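Local coordinates for extracellular solute-binding protein family 1 (Pseudothermotoga lettingae, PDB 5CI5) that binds the sugar alpha-D-tagatose and probably hands it to an ABC transporter as the extracellular solute-binding component, at residues A169-T175 and K235-S239; S185-H191 and A242-D248. All blocks are in the same frame, centred on the assembly; numbering follows the deposited sequence.

Contact 1 (A169-T175 and K235-S239)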
ATOM      1  N   ALA A 169     -12.039 -20.252  -1.633  1.00 11.03           N
ATOM      2  CA  ALA A 169     -12.962 -19.236  -1.123  1.00  8.07           C
ATOM      3  C   ALA A 169     -14.395 -19.791  -0.980  1.00  9.90           C
ATOM      4  O   ALA A 169     -15.066 -19.539   0.013  1.00  9.08           O
ATOM      5  CB  ALA A 169     -12.964 -18.019  -1.999  1.00  7.00           C
ATOM      6  N   LEU A 170     -14.856 -20.550  -1.965  1.00 10.08           N
ATOM      7  CA  LEU A 170     -16.206 -21.120  -1.881  1.00 10.49           C
ATOM      8  C   LEU A 170     -16.312 -22.150  -0.762  1.00 12.18           C
ATOM      9  O   LEU A 170     -17.323 -22.216  -0.059  1.00 15.61           O
ATOM     10  CB  LEU A 170     -16.593 -21.752  -3.219  1.00 11.26           C
ATOM     11  CG  LEU A 170     -16.993 -20.767  -4.309  1.00 11.50           C
ATOM     12  CD1 LEU A 170     -17.071 -21.487  -5.666  1.00 12.22           C
ATOM     13  CD2 LEU A 170     -18.317 -20.080  -3.998  1.00 14.68           C
ATOM     14  N   LYS A 171     -15.263 -22.938  -0.575  1.00 12.87           N
ATOM     15  CA  LYS A 171     -15.249 -23.993   0.435  1.00 13.07           C
ATOM     16  C   LYS A 171     -15.256 -23.437   1.863  1.00 16.43           C
ATOM     17  O   LYS A 171     -15.851 -24.018   2.774  1.00 17.59           O
ATOM     18  CB  LYS A 171     -14.033 -24.886   0.216  1.00 13.57           C
ATOM     19  CG  LYS A 171     -14.235 -25.875  -0.933  1.00 22.01           C
ATOM     20  CD  LYS A 171     -12.997 -26.718  -1.166  1.00 36.64           C
ATOM     21  CE  LYS A 171     -13.253 -27.787  -2.225  1.00 48.42           C
ATOM     22  NZ  LYS A 171     -11.979 -28.426  -2.670  1.00 52.33           N
ATOM     23  N   ILE A 172     -14.598 -22.304   2.056  1.00 10.19           N
ATOM     24  CA  ILE A 172     -14.512 -21.678   3.370  1.00 11.03           C
ATOM     25  C   ILE A 172     -15.749 -20.860   3.742  1.00 14.00           C
ATOM     26  O   ILE A 172     -16.169 -20.807   4.920  1.00 13.06           O
ATOM     27  CB  ILE A 172     -13.256 -20.769   3.425  1.00 10.78           C
ATOM     28  CG1 ILE A 172     -11.985 -21.620   3.425  1.00  9.09           C
ATOM     29  CG2 ILE A 172     -13.275 -19.872   4.647  1.00 10.71           C
ATOM     30  CD1 ILE A 172     -10.710 -20.852   3.037  1.00 13.77           C
ATOM     31  N   THR A 173     -16.316 -20.181   2.752  1.00  9.60           N
ATOM     32  CA  THR A 173     -17.395 -19.249   3.008  1.00  9.47           C
ATOM     33  C   THR A 173     -18.612 -19.927   3.657  1.00 11.34           C
ATOM     34  O   THR A 173     -19.042 -20.987   3.240  1.00 13.85           O
ATOM     35  CB  THR A 173     -17.832 -18.546   1.725  1.00  9.94           C
ATOM     36  OG1 THR A 173     -16.736 -17.742   1.235  1.00 10.39           O
ATOM     37  CG2 THR A 173     -19.032 -17.633   1.996  1.00  9.89           C
ATOM     38  N   ASP A 174     -19.166 -19.269   4.665  1.00 12.00           N
ATOM     39  CA  ASP A 174     -20.402 -19.703   5.309  1.00 11.04           C
ATOM     40  C   ASP A 174     -21.094 -18.435   5.765  1.00 10.36           C
ATOM     41  O   ASP A 174     -20.971 -18.018   6.930  1.00 12.98           O
ATOM     42  CB  ASP A 174     -20.106 -20.657   6.468  1.00 16.20           C
ATOM     43  CG  ASP A 174     -21.366 -21.158   7.166  1.00 15.50           C
ATOM     44  OD1 ASP A 174     -22.480 -20.921   6.665  1.00 24.40           O
ATOM     45  OD2 ASP A 174     -21.217 -21.771   8.238  1.00 23.19           O
ATOM     46  N   THR A 175     -21.769 -17.780   4.822  1.00 13.38           N
ATOM     47  CA  THR A 175     -22.238 -16.419   5.030  1.00 15.69           C
ATOM     48  C   THR A 175     -23.289 -16.402   6.131  1.00 15.14           C
ATOM     49  O   THR A 175     -23.437 -15.389   6.819  1.00 15.15           O
ATOM     50  CB  THR A 175     -22.841 -15.771   3.755  1.00 23.15           C
ATOM     51  OG1 THR A 175     -23.998 -16.503   3.343  1.00 24.33           O
ATOM     52  CG2 THR A 175     -21.801 -15.690   2.621  1.00 22.74           C
ATOM     53  N   LYS A 235     -21.430 -12.601  -7.476  1.00 15.20           N
ATOM     54  CA  LYS A 235     -21.979 -13.887  -7.914  1.00 14.45           C
ATOM     55  C   LYS A 235     -21.618 -14.994  -6.935  1.00 13.07           C
ATOM     56  O   LYS A 235     -22.486 -15.741  -6.429  1.00 12.16           O
ATOM     57  CB  LYS A 235     -21.450 -14.269  -9.315  1.00 15.72           C
ATOM     58  CG  LYS A 235     -21.907 -13.388 -10.450  1.00 25.50           C
ATOM     59  CD  LYS A 235     -21.567 -14.077 -11.784  1.00 20.94           C
ATOM     60  CE  LYS A 235     -22.070 -13.280 -12.973  1.00 30.33           C
ATOM     61  NZ  LYS A 235     -21.640 -11.859 -12.929  1.00 29.32           N
ATOM     62  N   TYR A 236     -20.327 -15.114  -6.687  1.00 12.47           N
ATOM     63  CA  TYR A 236     -19.805 -16.191  -5.857  1.00  9.82           C
ATOM     64  C   TYR A 236     -20.058 -15.905  -4.388  1.00 11.13           C
ATOM     65  O   TYR A 236     -20.096 -16.821  -3.577  1.00 10.60           O
ATOM     66  CB  TYR A 236     -18.302 -16.393  -6.123  1.00  7.18           C
ATOM     67  CG  TYR A 236     -17.977 -16.760  -7.558  1.00  8.22           C
ATOM     68  CD1 TYR A 236     -18.467 -17.934  -8.132  1.00 13.14           C
ATOM     69  CD2 TYR A 236     -17.161 -15.941  -8.333  1.00 10.11           C
ATOM     70  CE1 TYR A 236     -18.159 -18.276  -9.431  1.00 12.92           C
ATOM     71  CE2 TYR A 236     -16.847 -16.271  -9.643  1.00 13.43           C
ATOM     72  CZ  TYR A 236     -17.347 -17.439 -10.192  1.00 15.02           C
ATOM     73  OH  TYR A 236     -17.035 -17.749 -11.507  1.00 15.03           O
ATOM     74  N   ASN A 237     -20.221 -14.627  -4.050  1.00  9.68           N
ATOM     75  CA  ASN A 237     -20.556 -14.221  -2.680  1.00 10.22           C
ATOM     76  C   ASN A 237     -19.604 -14.802  -1.643  1.00  9.77           C
ATOM     77  O   ASN A 237     -20.054 -15.441  -0.688  1.00 13.57           O
ATOM     78  CB  ASN A 237     -21.989 -14.638  -2.347  1.00 12.21           C
ATOM     79  CG  ASN A 237     -22.503 -13.996  -1.084  1.00 21.00           C
ATOM     80  OD1 ASN A 237     -22.095 -12.892  -0.712  1.00 20.56           O
ATOM     81  ND2 ASN A 237     -23.402 -14.692  -0.413  1.00 24.40           N
ATOM     82  N   VAL A 238     -18.298 -14.574  -1.810  1.00 10.33           N
ATOM     83  CA  VAL A 238     -17.309 -15.055  -0.842  1.00  8.56           C
ATOM     84  C   VAL A 238     -16.690 -13.941   0.013  1.00  7.54           C
ATOM     85  O   VAL A 238     -15.814 -14.194   0.840  1.00  9.11           O
ATOM     86  CB  VAL A 238     -16.175 -15.834  -1.535  1.00  8.65           C
ATOM     87  CG1 VAL A 238     -16.737 -17.113  -2.145  1.00 10.42           C
ATOM     88  CG2 VAL A 238     -15.455 -14.985  -2.567  1.00  8.28           C
ATOM     89  N   SER A 239     -17.189 -12.731  -0.179  1.00  9.34           N
ATOM     90  CA  SER A 239     -16.702 -11.526   0.483  1.00  9.90           C
ATOM     91  C   SER A 239     -17.770 -10.866   1.346  1.00 10.28           C
ATOM     92  O   SER A 239     -18.967 -10.885   1.012  1.00 10.21           O
ATOM     93  CB  SER A 239     -16.248 -10.518  -0.579  1.00  9.92           C
ATOM     94  OG  SER A 239     -15.655  -9.362  -0.001  1.00  9.19           O
TER

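Contact 2 (S185-H191 and A242-D248)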
ATOM      1  N   SER A 185     -11.979  -5.536  -1.987  1.00  6.61           N
ATOM      2  CA  SER A 185     -12.100  -4.098  -1.672  1.00  6.73           C
ATOM      3  C   SER A 185     -12.899  -3.413  -2.767  1.00  6.58           C
ATOM      4  O   SER A 185     -12.517  -3.433  -3.939  1.00  8.50           O
ATOM      5  CB  SER A 185     -10.729  -3.427  -1.512  1.00  6.51           C
ATOM      6  OG  SER A 185      -9.983  -4.034  -0.470  1.00  6.66           O
ATOM      7  N   GLY A 186     -14.003  -2.782  -2.366  1.00  6.81           N
ATOM      8  CA  GLY A 186     -14.833  -2.034  -3.294  1.00  8.68           C
ATOM      9  C   GLY A 186     -15.265  -0.666  -2.814  1.00  8.79           C
ATOM     10  O   GLY A 186     -16.252  -0.111  -3.293  1.00 10.88           O
ATOM     11  N   THR A 187     -14.519  -0.123  -1.861  1.00  9.54           N
ATOM     12  CA  THR A 187     -14.712   1.222  -1.326  1.00  7.73           C
ATOM     13  C   THR A 187     -14.126   2.290  -2.259  1.00 10.67           C
ATOM     14  O   THR A 187     -13.326   1.989  -3.154  1.00  9.32           O
ATOM     15  CB  THR A 187     -14.029   1.315   0.057  1.00  9.54           C
ATOM     16  OG1 THR A 187     -12.705   0.749  -0.046  1.00 10.19           O
ATOM     17  CG2 THR A 187     -14.808   0.526   1.108  1.00 12.67           C
ATOM     18  N   LYS A 188     -14.504   3.550  -2.038  1.00  9.49           N
ATOM     19  CA  LYS A 188     -13.874   4.650  -2.772  1.00 10.39           C
ATOM     20  C   LYS A 188     -12.550   5.048  -2.108  1.00 11.35           C
ATOM     21  O   LYS A 188     -12.360   6.171  -1.615  1.00 12.14           O
ATOM     22  CB  LYS A 188     -14.817   5.842  -2.867  1.00 14.05           C
ATOM     23  CG  LYS A 188     -16.042   5.599  -3.759  1.00 18.62           C
ATOM     24  CD  LYS A 188     -15.651   5.283  -5.224  1.00 18.43           C
ATOM     25  CE  LYS A 188     -14.839   6.384  -5.897  1.00 17.24           C
ATOM     26  NZ  LYS A 188     -15.630   7.624  -6.126  1.00 21.95           N
ATOM     27  N   THR A 189     -11.638   4.085  -2.104  1.00  9.26           N
ATOM     28  CA  THR A 189     -10.318   4.230  -1.516  1.00  7.58           C
ATOM     29  C   THR A 189      -9.301   3.528  -2.432  1.00  8.29           C
ATOM     30  O   THR A 189      -9.665   2.721  -3.307  1.00  8.77           O
ATOM     31  CB  THR A 189     -10.225   3.615  -0.108  1.00 11.41           C
ATOM     32  OG1 THR A 189     -10.414   2.198  -0.229  1.00  9.00           O
ATOM     33  CG2 THR A 189     -11.240   4.212   0.883  1.00 11.47           C
ATOM     34  N   GLU A 190      -8.023   3.845  -2.221  1.00  7.62           N
ATOM     35  CA  GLU A 190      -6.948   3.312  -3.033  1.00  7.79           C
ATOM     36  C   GLU A 190      -6.917   1.789  -3.010  1.00  8.57           C
ATOM     37  O   GLU A 190      -6.454   1.199  -3.965  1.00  7.58           O
ATOM     38  CB  GLU A 190      -5.613   3.875  -2.537  1.00  8.32           C
ATOM     39  CG  GLU A 190      -4.401   3.479  -3.335  1.00  9.89           C
ATOM     40  CD  GLU A 190      -4.328   4.079  -4.716  1.00 10.68           C
ATOM     41  OE1 GLU A 190      -5.165   4.937  -5.061  1.00  9.16           O
ATOM     42  OE2 GLU A 190      -3.429   3.675  -5.463  1.00 10.56           O
ATOM     43  N   HIS A 191      -7.381   1.167  -1.920  1.00  7.51           N
ATOM     44  CA  HIS A 191      -7.367  -0.297  -1.823  1.00  6.79           C
ATOM     45  C   HIS A 191      -8.087  -0.924  -3.027  1.00  7.43           C
ATOM     46  O   HIS A 191      -7.717  -1.992  -3.522  1.00  7.59           O
ATOM     47  CB  HIS A 191      -8.055  -0.833  -0.554  1.00  7.81           C
ATOM     48  CG  HIS A 191      -7.707  -0.128   0.721  1.00  7.44           C
ATOM     49  ND1 HIS A 191      -8.322   1.042   1.112  1.00  8.86           N
ATOM     50  CD2 HIS A 191      -6.883  -0.477   1.739  1.00  6.73           C
ATOM     51  CE1 HIS A 191      -7.866   1.399   2.300  1.00 11.78           C
ATOM     52  NE2 HIS A 191      -6.984   0.497   2.700  1.00  8.54           N
ATOM     53  N   ALA A 242     -18.520  -5.630  -0.340  1.00 13.12           N
ATOM     54  CA  ALA A 242     -17.330  -5.010  -0.897  1.00 11.40           C
ATOM     55  C   ALA A 242     -17.465  -3.495  -1.025  1.00 11.42           C
ATOM     56  O   ALA A 242     -16.478  -2.771  -1.000  1.00 11.54           O
ATOM     57  CB  ALA A 242     -17.003  -5.619  -2.257  1.00 10.98           C
ATOM     58  N   ILE A 243     -18.694  -3.007  -1.173  1.00 10.49           N
ATOM     59  CA  ILE A 243     -18.908  -1.570  -1.274  1.00 14.22           C
ATOM     60  C   ILE A 243     -18.528  -0.873   0.038  1.00 12.32           C
ATOM     61  O   ILE A 243     -18.117   0.296   0.013  1.00 12.57           O
ATOM     62  CB  ILE A 243     -20.385  -1.258  -1.663  1.00 13.25           C
ATOM     63  CG1 ILE A 243     -20.594  -1.506  -3.152  1.00 14.47           C
ATOM     64  CG2 ILE A 243     -20.771   0.184  -1.303  1.00 25.19           C
ATOM     65  CD1 ILE A 243     -19.794  -0.566  -4.064  1.00 20.72           C
ATOM     66  N   GLN A 244     -18.642  -1.582   1.164  1.00 12.65           N
ATOM     67  CA  GLN A 244     -18.400  -1.012   2.488  1.00 12.50           C
ATOM     68  C   GLN A 244     -17.015  -1.258   3.061  1.00 14.17           C
ATOM     69  O   GLN A 244     -16.594  -0.543   3.975  1.00 12.46           O
ATOM     70  CB  GLN A 244     -19.383  -1.576   3.518  1.00 15.01           C
ATOM     71  CG  GLN A 244     -20.830  -1.309   3.264  1.00 20.19           C
ATOM     72  CD  GLN A 244     -21.687  -1.980   4.325  1.00 31.19           C
ATOM     73  OE1 GLN A 244     -21.754  -3.203   4.394  1.00 34.38           O
ATOM     74  NE2 GLN A 244     -22.311  -1.183   5.178  1.00 43.89           N
ATOM     75  N   TYR A 245     -16.340  -2.296   2.580  1.00 13.49           N
ATOM     76  CA  TYR A 245     -15.122  -2.786   3.241  1.00  9.80           C
ATOM     77  C   TYR A 245     -13.937  -2.905   2.313  1.00  9.62           C
ATOM     78  O   TYR A 245     -14.086  -3.131   1.112  1.00  9.29           O
ATOM     79  CB  TYR A 245     -15.387  -4.155   3.884  1.00  8.47           C
ATOM     80  CG  TYR A 245     -16.497  -4.117   4.923  1.00 11.21           C
ATOM     81  CD1 TYR A 245     -16.381  -3.328   6.056  1.00 11.99           C
ATOM     82  CD2 TYR A 245     -17.627  -4.883   4.768  1.00 14.18           C
ATOM     83  CE1 TYR A 245     -17.377  -3.297   7.011  1.00 12.89           C
ATOM     84  CE2 TYR A 245     -18.632  -4.866   5.705  1.00 12.28           C
ATOM     85  CZ  TYR A 245     -18.508  -4.059   6.831  1.00 14.06           C
ATOM     86  OH  TYR A 245     -19.504  -4.022   7.809  1.00 22.41           O
ATOM     87  N   HIS A 246     -12.749  -2.817   2.900  1.00  9.03           N
ATOM     88  CA  HIS A 246     -11.510  -2.979   2.154  1.00  9.20           C
ATOM     89  C   HIS A 246     -10.491  -3.766   2.981  1.00  7.83           C
ATOM     90  O   HIS A 246     -10.774  -4.181   4.118  1.00  9.49           O
ATOM     91  CB  HIS A 246     -10.936  -1.608   1.717  1.00 10.52           C
ATOM     92  CG  HIS A 246     -10.741  -0.640   2.841  1.00  6.24           C
ATOM     93  ND1 HIS A 246      -9.931  -0.903   3.918  1.00  9.45           N
ATOM     94  CD2 HIS A 246     -11.210   0.620   3.011  1.00  8.30           C
ATOM     95  CE1 HIS A 246      -9.928   0.147   4.726  1.00 13.29           C
ATOM     96  NE2 HIS A 246     -10.704   1.079   4.205  1.00 11.26           N
ATOM     97  N   GLU A 247      -9.305  -3.932   2.392  1.00  8.70           N
ATOM     98  CA  GLU A 247      -8.182  -4.650   3.001  1.00  7.50           C
ATOM     99  C   GLU A 247      -8.024  -4.495   4.508  1.00  8.20           C
ATOM    100  O   GLU A 247      -7.738  -5.476   5.191  1.00  7.28           O
ATOM    101  CB  GLU A 247      -6.852  -4.189   2.414  1.00  6.36           C
ATOM    102  CG  GLU A 247      -6.605  -4.455   0.975  1.00  8.54           C
ATOM    103  CD  GLU A 247      -5.266  -3.882   0.535  1.00  9.92           C
ATOM    104  OE1 GLU A 247      -4.587  -3.241   1.365  1.00  9.32           O
ATOM    105  OE2 GLU A 247      -4.900  -4.063  -0.637  1.00  8.69           O
ATOM    106  N   ASP A 248      -8.112  -3.264   5.022  1.00  9.57           N
ATOM    107  CA  ASP A 248      -7.782  -3.049   6.423  1.00  7.78           C
ATOM    108  C   ASP A 248      -8.901  -3.609   7.305  1.00  9.15           C
ATOM    109  O   ASP A 248      -8.628  -4.241   8.328  1.00 10.24           O
ATOM    110  CB  ASP A 248      -7.539  -1.579   6.710  1.00  8.39           C
ATOM    111  CG  ASP A 248      -6.378  -1.014   5.909  1.00  8.22           C
ATOM    112  OD1 ASP A 248      -5.335  -1.700   5.853  1.00  8.93           O
ATOM    113  OD2 ASP A 248      -6.474   0.122   5.380  1.00  8.99           O
TER
HETATM  114  O   HOH W   1      -6.659  -4.474  -2.599  1.00  8.55           O

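Contact 1 (A169-T175 and K235-S239)
At the C-terminal end of helix 162-172 in this periplasmic-binding-protein fold, Ala169, Leu170 and Thr173 pack on Val238, in the loop that follows helix 220-234. The two segments meet through van der Waals contacts alone. Val238 is buried and sits against the helix end, its CG1 3.9 Å from Ala169 CB. The Leu170 branch comes in obliquely, with CD2 3.8 Å from Val238 CG1, and its CD2 also touches the carbonyl O of Tyr236. Leu170 is exposed, so it forms the outer edge of this apolar patch.

Thr173 is the first residue to leave the helix. Its OG1 stands beside the backbone N (chi1 -64°), and this brings the hydroxyl back over the last turn. There it donates to Ala169 O, with OG1 to O at 2.7 Å. The backbone N of Thr173 reaches the same oxygen from the opposite face of the carbonyl plane, so two donors grip it. Thr173 OG1 is also hydrogen-bonded to the backbone N of Gly181. With its polar needs met, Thr173 OG1 lies 3.4 Å from Val238 CB. Asn237, with positive phi, is where the chain leaves helical geometry after helix 220-234. Its amide ND2 meets the methyl CG2 of Thr175 at 3.6 Å.

Contact 2 (S185-H191 and A242-D248)
Two histidine rings, His191 and His246, lie face to face at the starts of helices 190-202 and 247-255, beside the sugar site of this solute-binding fold. Their centroids are 3.6 Å apart and the planes differ by 9°. His246 is the N-cap of helix 247-255: its ND1 accepts from Asp248 N, which lies in the ring plane. Its NE2 is hydrogen-bonded to Asp63 OD2 of helix 62-75. CG of His246 sits between the backbone N and the carbonyl carbon (chi1 55°), a setting that lays the ring over His191.

His191 is fixed at both nitrogens. ND1 is hydrogen-bonded to Thr189 OG1, itself hydrogen-bonded to Thr187 OG1. His191 NE2 donates to Asp248 OD2 at 2.8 Å, from above the carboxylate plane, and OD2 is tilted 21° from the ring plane. An alanine in place of His191 would probably strip His246 of its stacking partner and leave Asp248 OD2 without this donor. Glu247 OE1, held by Arg139 of the sugar pocket, approaches the His191 ring edge at CD2, 3.6 Å away. On the backbone side, Gly186 N makes weak hydrogen bonds to the carbonyls of Ala242 and Tyr245. Ser185 OG accepts from Glu247 N at 2.9 Å.

How the contacts relate
The two contacts share the loop between helices 220-234 and 247-255, and their first segments lie on successive helices, 162-172 and 190-202. In chain order the segments run 169-175, 185-191, 235-239, 242-248, so the two contacts interleave; their centres lie about 17 Å apart. Contact 1 is peripheral, its centre about 25 Å from the chain centre. It rests on a helix end and a loop, and its chemistry is largely apolar. Contact 2 is about 13 Å from that centre and more buried. It joins the starts of two helices with stacked rings, hydrogen bonds and a water between His191 O and Glu247 OE2. Only contact 2 includes a residue of the sugar pocket, Glu190, which touches the bound tagatose.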